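PDB 2BDV: phage-related conserved hypothetical protein, BB2244 from Bordetella bronchiseptica, which is of unknown function but belongs to the SRAP family, whose characterised relatives crosslink to abasic sites in single-stranded DNA, a role it may share. Local coordinates for residues A[57-63]-A[141-147]; A[70-74]-A[83-87]; A[45-49]-A[134-138]. All coordinates share one frame; numbering follows the deposited sequence.

Interaction 1: A[57-63]-A[141-147]; sequences RLPWGYK and LDEAHGF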
loop_
_atom_site.group_PDB
_atom_site.type_symbol
_atom_site.label_atom_id
_atom_site.label_comp_id
_atom_site.label_asym_id
_atom_site.label_seq_id
_atom_site.Cartn_x
_atom_site.Cartn_y
_atom_site.Cartn_z
ATOM N N ARG A 57 1.758 10.694 8.125
ATOM C CA ARG A 57 1.191 9.418 8.530
ATOM C C ARG A 57 -0.317 9.426 8.388
ATOM O O ARG A 57 -1.013 10.236 8.995
ATOM C CB ARG A 57 1.573 9.103 9.979
ATOM C CG ARG A 57 3.044 8.810 10.156
ATOM C CD ARG A 57 3.359 8.345 11.562
ATOM N NE ARG A 57 4.761 7.933 11.684
ATOM C CZ ARG A 57 5.229 6.738 11.335
ATOM N NH1 ARG A 57 4.413 5.817 10.844
ATOM N NH2 ARG A 57 6.515 6.470 11.465
ATOM N N LEU A 58 -0.828 8.515 7.575
ATOM C CA LEU A 58 -2.263 8.425 7.355
ATOM C C LEU A 58 -2.733 7.052 7.828
ATOM O O LEU A 58 -1.949 6.101 7.877
ATOM C CB LEU A 58 -2.564 8.635 5.864
ATOM C CG LEU A 58 -2.744 10.077 5.350
ATOM C CD1 LEU A 58 -1.641 10.982 5.868
ATOM C CD2 LEU A 58 -2.767 10.064 3.832
ATOM N N PRO A 59 -4.010 6.942 8.211
ATOM C CA PRO A 59 -4.600 5.688 8.687
ATOM C C PRO A 59 -4.789 4.668 7.570
ATOM O O PRO A 59 -5.409 4.968 6.543
ATOM C CB PRO A 59 -5.951 6.125 9.252
ATOM C CG PRO A 59 -5.728 7.533 9.634
ATOM C CD PRO A 59 -4.910 8.070 8.493
ATOM N N TRP A 60 -4.254 3.467 7.784
ATOM C CA TRP A 60 -4.370 2.375 6.824
ATOM C C TRP A 60 -5.636 1.591 7.160
ATOM O O TRP A 60 -5.747 1.020 8.245
ATOM C CB TRP A 60 -3.142 1.456 6.920
ATOM C CG TRP A 60 -3.118 0.353 5.905
ATOM C CD1 TRP A 60 -3.871 0.274 4.769
ATOM C CD2 TRP A 60 -2.266 -0.798 5.898
ATOM N NE1 TRP A 60 -3.542 -0.847 4.056
ATOM C CE2 TRP A 60 -2.556 -1.524 4.726
ATOM C CE3 TRP A 60 -1.279 -1.288 6.769
ATOM C CZ2 TRP A 60 -1.899 -2.720 4.396
ATOM C CZ3 TRP A 60 -0.626 -2.468 6.450
ATOM C CH2 TRP A 60 -0.937 -3.175 5.268
ATOM N N GLY A 61 -6.593 1.576 6.239
ATOM C CA GLY A 61 -7.841 0.865 6.469
ATOM C C GLY A 61 -9.035 1.774 6.238
ATOM O O GLY A 61 -9.346 2.624 7.077
ATOM N N TYR A 62 -9.706 1.604 5.100
ATOM C CA TYR A 62 -10.863 2.434 4.749
ATOM C C TYR A 62 -12.211 1.804 5.091
ATOM O O TYR A 62 -12.526 0.692 4.661
ATOM C CB TYR A 62 -10.838 2.799 3.255
ATOM C CG TYR A 62 -12.020 3.637 2.794
ATOM C CD1 TYR A 62 -12.315 4.858 3.400
ATOM C CD2 TYR A 62 -12.852 3.204 1.758
ATOM C CE1 TYR A 62 -13.407 5.622 2.994
ATOM C CE2 TYR A 62 -13.948 3.966 1.343
ATOM C CZ TYR A 62 -14.221 5.172 1.966
ATOM O OH TYR A 62 -15.317 5.928 1.586
ATOM N N LYS A 63 -13.000 2.550 5.861
ATOM C CA LYS A 63 -14.325 2.129 6.295
ATOM C C LYS A 63 -15.411 3.055 5.746
ATOM O O LYS A 63 -15.659 4.127 6.297
ATOM C CB LYS A 63 -14.398 2.136 7.820
ATOM C CG LYS A 63 -15.754 1.727 8.370
ATOM C CD LYS A 63 -15.787 1.805 9.891
ATOM C CE LYS A 63 -15.612 3.231 10.390
ATOM N NZ LYS A 63 -15.475 3.263 11.873
ATOM N N LEU A 141 -8.334 11.724 11.485
ATOM C CA LEU A 141 -7.548 10.566 11.066
ATOM C C LEU A 141 -8.142 9.242 11.539
ATOM O O LEU A 141 -7.481 8.453 12.221
ATOM C CB LEU A 141 -6.109 10.712 11.574
ATOM C CG LEU A 141 -5.360 11.962 11.091
ATOM C CD1 LEU A 141 -4.074 12.111 11.874
ATOM C CD2 LEU A 141 -5.074 11.868 9.605
ATOM N N ASP A 142 -9.394 9.004 11.157
ATOM C CA ASP A 142 -10.103 7.789 11.531
ATOM C C ASP A 142 -10.314 6.842 10.338
ATOM O O ASP A 142 -9.870 7.129 9.224
ATOM C CB ASP A 142 -11.455 8.145 12.181
ATOM C CG ASP A 142 -12.239 9.192 11.396
ATOM O OD1 ASP A 142 -12.051 9.296 10.163
ATOM O OD2 ASP A 142 -13.063 9.909 12.010
ATOM N N GLU A 143 -10.986 5.717 10.577
ATOM C CA GLU A 143 -11.238 4.741 9.519
ATOM C C GLU A 143 -12.072 5.336 8.401
ATOM O O GLU A 143 -11.973 4.907 7.253
ATOM C CB GLU A 143 -11.957 3.505 10.062
ATOM C CG GLU A 143 -11.350 2.951 11.318
ATOM C CD GLU A 143 -11.768 3.752 12.528
ATOM O OE1 GLU A 143 -11.098 3.642 13.577
ATOM O OE2 GLU A 143 -12.779 4.486 12.424
ATOM N N ALA A 144 -12.905 6.313 8.744
ATOM C CA ALA A 144 -13.747 6.974 7.759
ATOM C C ALA A 144 -12.871 7.704 6.750
ATOM O O ALA A 144 -13.319 8.036 5.649
ATOM C CB ALA A 144 -14.694 7.955 8.437
ATOM N N HIS A 145 -11.621 7.956 7.122
ATOM C CA HIS A 145 -10.699 8.625 6.213
ATOM C C HIS A 145 -9.424 7.812 6.012
ATOM O O HIS A 145 -8.365 8.365 5.735
ATOM C CB HIS A 145 -10.376 10.036 6.722
ATOM C CG HIS A 145 -11.583 10.911 6.849
ATOM N ND1 HIS A 145 -12.402 10.888 7.957
ATOM C CD2 HIS A 145 -12.165 11.763 5.971
ATOM C CE1 HIS A 145 -13.437 11.684 7.754
ATOM N NE2 HIS A 145 -13.318 12.226 6.555
ATOM N N GLY A 146 -9.543 6.491 6.139
ATOM C CA GLY A 146 -8.393 5.615 5.962
ATOM C C GLY A 146 -8.100 5.329 4.497
ATOM O O GLY A 146 -8.884 5.699 3.624
ATOM N N PHE A 147 -6.977 4.675 4.210
ATOM C CA PHE A 147 -6.634 4.372 2.822
ATOM C C PHE A 147 -6.497 2.878 2.560
ATOM O O PHE A 147 -6.494 2.078 3.490
ATOM C CB PHE A 147 -5.331 5.079 2.413
ATOM C CG PHE A 147 -4.094 4.547 3.095
ATOM C CD1 PHE A 147 -3.563 5.194 4.204
ATOM C CD2 PHE A 147 -3.443 3.410 2.610
ATOM C CE1 PHE A 147 -2.401 4.728 4.824
ATOM C CE2 PHE A 147 -2.274 2.929 3.224
ATOM C CZ PHE A 147 -1.752 3.591 4.335
HETATM O O HOH W 1 -5.877 7.603 4.919
#

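Interaction 2: A[70-74]-A[83-87]; sequences FMINA and GWPWK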
loop_
_atom_site.group_PDB
_atom_site.type_symbol
_atom_site.label_atom_id
_atom_site.label_comp_id
_atom_site.label_asym_id
_atom_site.label_seq_id
_atom_site.Cartn_x
_atom_site.Cartn_y
_atom_site.Cartn_z
ATOM N N PHE A 70 -13.906 -2.993 6.228
ATOM C CA PHE A 70 -12.643 -2.367 6.565
ATOM C C PHE A 70 -11.690 -2.725 5.441
ATOM O O PHE A 70 -10.837 -3.603 5.585
ATOM C CB PHE A 70 -12.124 -2.894 7.892
ATOM C CG PHE A 70 -10.867 -2.227 8.350
ATOM C CD1 PHE A 70 -9.673 -2.942 8.425
ATOM C CD2 PHE A 70 -10.880 -0.890 8.735
ATOM C CE1 PHE A 70 -8.504 -2.333 8.878
ATOM C CE2 PHE A 70 -9.717 -0.265 9.189
ATOM C CZ PHE A 70 -8.524 -0.989 9.265
HETATM N N MSE A 71 -11.855 -2.039 4.317
HETATM C CA MSE A 71 -11.047 -2.273 3.127
HETATM C C MSE A 71 -9.599 -1.829 3.261
HETATM O O MSE A 71 -9.312 -0.650 3.497
HETATM C CB MSE A 71 -11.699 -1.580 1.935
HETATM C CG MSE A 71 -13.042 -2.177 1.545
HETATM SE SE MSE A 71 -14.109 -0.923 0.519
HETATM C CE MSE A 71 -15.762 -1.042 1.526
ATOM N N ILE A 72 -8.694 -2.789 3.087
ATOM C CA ILE A 72 -7.258 -2.544 3.186
ATOM C C ILE A 72 -6.560 -2.539 1.833
ATOM O O ILE A 72 -5.475 -1.978 1.690
ATOM C CB ILE A 72 -6.572 -3.601 4.065
ATOM C CG1 ILE A 72 -6.764 -4.990 3.445
ATOM C CG2 ILE A 72 -7.148 -3.553 5.467
ATOM C CD1 ILE A 72 -6.015 -6.095 4.163
ATOM N N ASN A 73 -7.177 -3.184 0.850
ATOM C CA ASN A 73 -6.629 -3.252 -0.499
ATOM C C ASN A 73 -7.689 -2.759 -1.478
ATOM O O ASN A 73 -8.885 -2.937 -1.245
ATOM C CB ASN A 73 -6.247 -4.696 -0.873
ATOM C CG ASN A 73 -5.199 -5.290 0.050
ATOM O OD1 ASN A 73 -4.268 -4.604 0.482
ATOM N ND2 ASN A 73 -5.331 -6.581 0.338
ATOM N N ALA A 74 -7.250 -2.144 -2.571
ATOM C CA ALA A 74 -8.170 -1.643 -3.583
ATOM C C ALA A 74 -7.936 -2.403 -4.889
ATOM O O ALA A 74 -6.919 -2.207 -5.558
ATOM C CB ALA A 74 -7.961 -0.148 -3.791
ATOM N N GLY A 83 -15.336 1.572 -10.401
ATOM C CA GLY A 83 -16.379 1.112 -9.507
ATOM C C GLY A 83 -16.254 1.642 -8.092
ATOM O O GLY A 83 -15.255 2.268 -7.732
ATOM N N TRP A 84 -17.286 1.382 -7.298
ATOM C CA TRP A 84 -17.363 1.795 -5.904
ATOM C C TRP A 84 -16.346 0.998 -5.084
ATOM O O TRP A 84 -16.143 -0.192 -5.321
ATOM C CB TRP A 84 -18.783 1.523 -5.359
ATOM C CG TRP A 84 -19.074 2.110 -3.987
ATOM C CD1 TRP A 84 -19.388 3.411 -3.697
ATOM C CD2 TRP A 84 -19.054 1.415 -2.727
ATOM N NE1 TRP A 84 -19.564 3.565 -2.336
ATOM C CE2 TRP A 84 -19.365 2.357 -1.720
ATOM C CE3 TRP A 84 -18.804 0.090 -2.353
ATOM C CZ2 TRP A 84 -19.431 2.017 -0.367
ATOM C CZ3 TRP A 84 -18.867 -0.254 -1.000
ATOM C CH2 TRP A 84 -19.179 0.711 -0.025
ATOM N N PRO A 85 -15.694 1.650 -4.110
ATOM C CA PRO A 85 -15.889 3.068 -3.799
ATOM C C PRO A 85 -14.712 3.891 -4.298
ATOM O O PRO A 85 -14.680 5.111 -4.160
ATOM C CB PRO A 85 -15.969 3.060 -2.286
ATOM C CG PRO A 85 -14.898 2.078 -1.950
ATOM C CD PRO A 85 -15.142 0.945 -2.940
ATOM N N TRP A 86 -13.737 3.204 -4.874
ATOM C CA TRP A 86 -12.535 3.854 -5.372
ATOM C C TRP A 86 -12.792 4.935 -6.422
ATOM O O TRP A 86 -11.973 5.830 -6.591
ATOM C CB TRP A 86 -11.588 2.782 -5.911
ATOM C CG TRP A 86 -11.488 1.619 -4.966
ATOM C CD1 TRP A 86 -11.722 0.308 -5.253
ATOM C CD2 TRP A 86 -11.193 1.675 -3.563
ATOM N NE1 TRP A 86 -11.598 -0.456 -4.124
ATOM C CE2 TRP A 86 -11.273 0.353 -3.069
ATOM C CE3 TRP A 86 -10.872 2.711 -2.677
ATOM C CZ2 TRP A 86 -11.042 0.035 -1.724
ATOM C CZ3 TRP A 86 -10.643 2.395 -1.336
ATOM C CH2 TRP A 86 -10.731 1.065 -0.876
ATOM N N LYS A 87 -13.924 4.868 -7.121
ATOM C CA LYS A 87 -14.223 5.870 -8.140
ATOM C C LYS A 87 -14.319 7.257 -7.520
ATOM O O LYS A 87 -14.280 8.265 -8.217
ATOM C CB LYS A 87 -15.540 5.543 -8.853
ATOM C CG LYS A 87 -16.767 5.538 -7.945
ATOM C CD LYS A 87 -18.029 5.093 -8.692
ATOM C CE LYS A 87 -19.138 4.701 -7.719
ATOM N NZ LYS A 87 -20.421 4.349 -8.400
#

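Interaction 3: A[45-49]-A[134-138]; sequences MHRLV and AWRRG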
loop_
_atom_site.group_PDB
_atom_site.type_symbol
_atom_site.label_atom_id
_atom_site.label_comp_id
_atom_site.label_asym_id
_atom_site.label_seq_id
_atom_site.Cartn_x
_atom_site.Cartn_y
_atom_site.Cartn_z
HETATM N N MSE A 45 3.283 9.359 1.283
HETATM C CA MSE A 45 3.716 10.546 0.566
HETATM C C MSE A 45 2.588 10.930 -0.379
HETATM O O MSE A 45 1.978 10.060 -1.006
HETATM C CB MSE A 45 5.013 10.268 -0.189
HETATM C CG MSE A 45 6.158 9.955 0.763
HETATM SE SE MSE A 45 7.897 9.898 -0.060
HETATM C CE MSE A 45 7.774 8.152 -0.830
ATOM N N HIS A 46 2.305 12.229 -0.460
ATOM C CA HIS A 46 1.210 12.725 -1.297
ATOM C C HIS A 46 1.188 14.243 -1.480
ATOM O O HIS A 46 1.985 14.972 -0.895
ATOM C CB HIS A 46 -0.123 12.303 -0.680
ATOM C CG HIS A 46 -0.380 12.921 0.661
ATOM N ND1 HIS A 46 -0.625 14.268 0.828
ATOM C CD2 HIS A 46 -0.402 12.377 1.903
ATOM C CE1 HIS A 46 -0.788 14.528 2.115
ATOM N NE2 HIS A 46 -0.658 13.399 2.787
ATOM N N ARG A 47 0.238 14.698 -2.290
ATOM C CA ARG A 47 0.044 16.115 -2.564
ATOM C C ARG A 47 -1.461 16.382 -2.487
ATOM O O ARG A 47 -2.041 17.036 -3.354
ATOM C CB ARG A 47 0.587 16.452 -3.955
ATOM C CG ARG A 47 2.034 16.030 -4.123
ATOM C CD ARG A 47 2.547 16.303 -5.516
ATOM N NE ARG A 47 2.551 17.726 -5.847
ATOM C CZ ARG A 47 2.862 18.194 -7.051
ATOM N NH1 ARG A 47 2.843 19.497 -7.290
ATOM N NH2 ARG A 47 3.180 17.346 -8.022
ATOM N N LEU A 48 -2.085 15.870 -1.429
ATOM C CA LEU A 48 -3.526 16.005 -1.238
ATOM C C LEU A 48 -4.008 17.389 -0.814
ATOM O O LEU A 48 -5.150 17.762 -1.083
ATOM C CB LEU A 48 -4.005 14.974 -0.215
ATOM C CG LEU A 48 -3.703 13.524 -0.589
ATOM C CD1 LEU A 48 -4.165 12.586 0.528
ATOM C CD2 LEU A 48 -4.381 13.192 -1.899
ATOM N N VAL A 49 -3.146 18.141 -0.142
ATOM C CA VAL A 49 -3.520 19.471 0.309
ATOM C C VAL A 49 -2.738 20.565 -0.414
ATOM O O VAL A 49 -1.518 20.680 -0.258
ATOM C CB VAL A 49 -3.305 19.616 1.827
ATOM C CG1 VAL A 49 -3.855 20.965 2.305
ATOM C CG2 VAL A 49 -3.989 18.458 2.565
ATOM N N ALA A 134 -9.160 8.486 1.673
ATOM C CA ALA A 134 -10.339 9.320 1.775
ATOM C C ALA A 134 -10.042 10.466 2.735
ATOM O O ALA A 134 -10.936 11.220 3.112
ATOM C CB ALA A 134 -11.518 8.506 2.276
ATOM N N TRP A 135 -8.796 10.601 3.162
ATOM C CA TRP A 135 -8.506 11.703 4.060
ATOM C C TRP A 135 -8.323 12.971 3.230
ATOM O O TRP A 135 -7.886 12.916 2.080
ATOM C CB TRP A 135 -7.248 11.433 4.881
ATOM C CG TRP A 135 -6.906 12.575 5.776
ATOM C CD1 TRP A 135 -7.395 12.817 7.027
ATOM C CD2 TRP A 135 -6.009 13.651 5.483
ATOM N NE1 TRP A 135 -6.852 13.979 7.533
ATOM C CE2 TRP A 135 -5.996 14.508 6.602
ATOM C CE3 TRP A 135 -5.212 13.974 4.377
ATOM C CZ2 TRP A 135 -5.220 15.666 6.650
ATOM C CZ3 TRP A 135 -4.441 15.122 4.420
ATOM C CH2 TRP A 135 -4.447 15.956 5.551
ATOM N N ARG A 136 -8.691 14.106 3.810
ATOM C CA ARG A 136 -8.552 15.403 3.157
ATOM C C ARG A 136 -8.286 16.418 4.266
ATOM O O ARG A 136 -8.599 16.159 5.428
ATOM C CB ARG A 136 -9.830 15.774 2.400
ATOM C CG ARG A 136 -10.215 14.814 1.284
ATOM C CD ARG A 136 -9.325 14.926 0.051
ATOM N NE ARG A 136 -9.825 14.043 -1.002
ATOM C CZ ARG A 136 -9.587 12.736 -1.073
ATOM N NH1 ARG A 136 -8.829 12.142 -0.158
ATOM N NH2 ARG A 136 -10.148 12.017 -2.040
ATOM N N ARG A 137 -7.715 17.565 3.909
ATOM C CA ARG A 137 -7.388 18.613 4.883
ATOM C C ARG A 137 -8.549 18.955 5.820
ATOM O O ARG A 137 -9.666 19.206 5.374
ATOM C CB ARG A 137 -6.925 19.886 4.154
ATOM C CG ARG A 137 -6.134 20.882 5.022
ATOM C CD ARG A 137 -7.029 21.815 5.842
ATOM N NE ARG A 137 -7.687 22.830 5.013
ATOM C CZ ARG A 137 -8.581 23.710 5.463
ATOM N NH1 ARG A 137 -9.119 24.590 4.628
ATOM N NH2 ARG A 137 -8.944 23.712 6.740
ATOM N N GLY A 138 -8.267 18.967 7.120
ATOM C CA GLY A 138 -9.289 19.281 8.102
ATOM C C GLY A 138 -10.063 18.070 8.591
ATOM O O GLY A 138 -10.805 18.159 9.569
HETATM O O HOH W 2 -7.155 18.236 1.217
#

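Interaction 1: A[57-63]-A[141-147]
The CA of W60 sits over one face of the F147 ring, set toward the rim, 3.8 Å from the ring centroid, while the carbonyl of L58 lies at its edge. The five-membered ring of W60 is nearly parallel to F147, 11° between planes, but slid aside with little overlap; at the indole edge, W60 CD1 meets F147 O at 3.4 Å. These rings flank a single parallel beta bridge at the start of strand 147-151: F147 N donates to P59 O (2.8 Å) and G61 N to F147 O (2.8 Å), so the residues before and after W60 grip F147. Its large flat side chain suits the buried site, where I95 and V97 of strand 94-99, two strands away across the mixed sheet, also touch it. G146 brings its CA to 3.3 Å from G61 O in a CA-H...O contact; a side chain there would run into G61 O. P59 crosses L141 at about a right angle, P59 CG 3.7 Å from L141 CB. E143 O accepts K63 N and G146 N from opposite faces of its plane. K63 lies alongside E143, its chain bent at chi3 (64°), which brings NZ above the carboxylate plane, 3.0 Å from E143 OE2.

Interaction 2: A[70-74]-A[83-87]
With CG beside the backbone nitrogen (chi1 -66°) and chi2 nearly extended, M71, a selenomethionine here, sends its chain across to the 83-87 turn, and the bend at chi3 then swings CE toward W84. W86 likewise has CG on the side of its own nitrogen (chi1 -45°), which lays the indole against A74. The methyl of A74 sits over the indole: A74 CB is 3.6 Å from the centroid of the five-membered ring and only 19° off its normal, a CH-pi contact, with W86 CE2 the nearest atom at 3.4 Å. A small residue suits this place, because the broad ring comes up close to the backbone. On the opposite face of the W86 indole lies P85 CD, set toward the rim.

A74 belongs to the edge strand 73-75 of the mixed four-stranded sheet, and the contact packs the turn that follows helix 76-80 onto that strand; W86 also touches T78 and I79 of the helix and A148 of the adjacent strand. The turn contains a cis peptide before P85, and K87 N bonds back to G83 O, bringing W84, P85 and W86 together around the end of M71. There the selenium makes an oblique Met-aromatic contact, M71 SE being 3.9 Å from W86 CZ2, while P85 CG lies 4.0 Å from M71 SE. The unbranched, flexible chain of a methionine can follow this uneven surface of rings. P85 CB covers the centre of one face of W84, and M71 CE approaches W84 CZ3 obliquely at 4.1 Å.

Interaction 3: A[45-49]-A[134-138]
V49 and R137 make the tight part of this contact: V49 CG1 lies 3.5 Å from R137 CG, the two side chains crossing at about a right angle. The branched residue serves two neighbours at once. With CG1 anti to the backbone nitrogen (chi1 -174°), CG2 is turned toward the indole, 3.8 Å from W135 CZ3, while also touching R137 CB. L48 fits more loosely, its CD1 at the edge of the W135 ring, near its plane, 4.2 Å from W135 CE3. The contact joins the connection of hairpin 43-46/54-57 to the long loop between strands 126-133 and 147-151, and the backbones share no direct hydrogen bond.

On the hairpin side H46 ND1 accepts a nearly straight bond from L48 N (3.1 Å, 173°). The donor is tilted from the imidazole plane, and L48 CD1 lies over the centre of one imidazole face. W135, whose NE1 is bound to A139 O, spreads its apolar ring toward V49. On the solvent side water takes over: one molecule accepts from R137 N at 2.8 Å and donates to L48 O at 3.1 Å. R137 belongs to both sides: its stem packs on V49, while its chain, bent at chi2 and chi3, leads the guanidinium away.

From the N terminus, 45-49 comes first, running from strand 43-46 into the hairpin connection; interaction 3 closes its loop when 134-138 arrives. Before that happens 57-63 opens interaction 1, closed by 141-147, so these two loops cross, and their segments alternate along the chain. Interaction 2 is a short local closure, 70-74 with 83-87, nested inside both. Interactions 1 and 3 meet directly, H145 and L141 packing on A134 and W135. Interactions 1 and 2 are joined by probable hydrogen bonds from Y62 N to M71 O and from W60 NE1 to I72 O, whereas interactions 2 and 3 do not touch. Interactions 1 and 3 tie the hairpin and the chain after it to the loop before strand 147-151; interaction 2 ties strand 73-75 to the loop after helix 76-80.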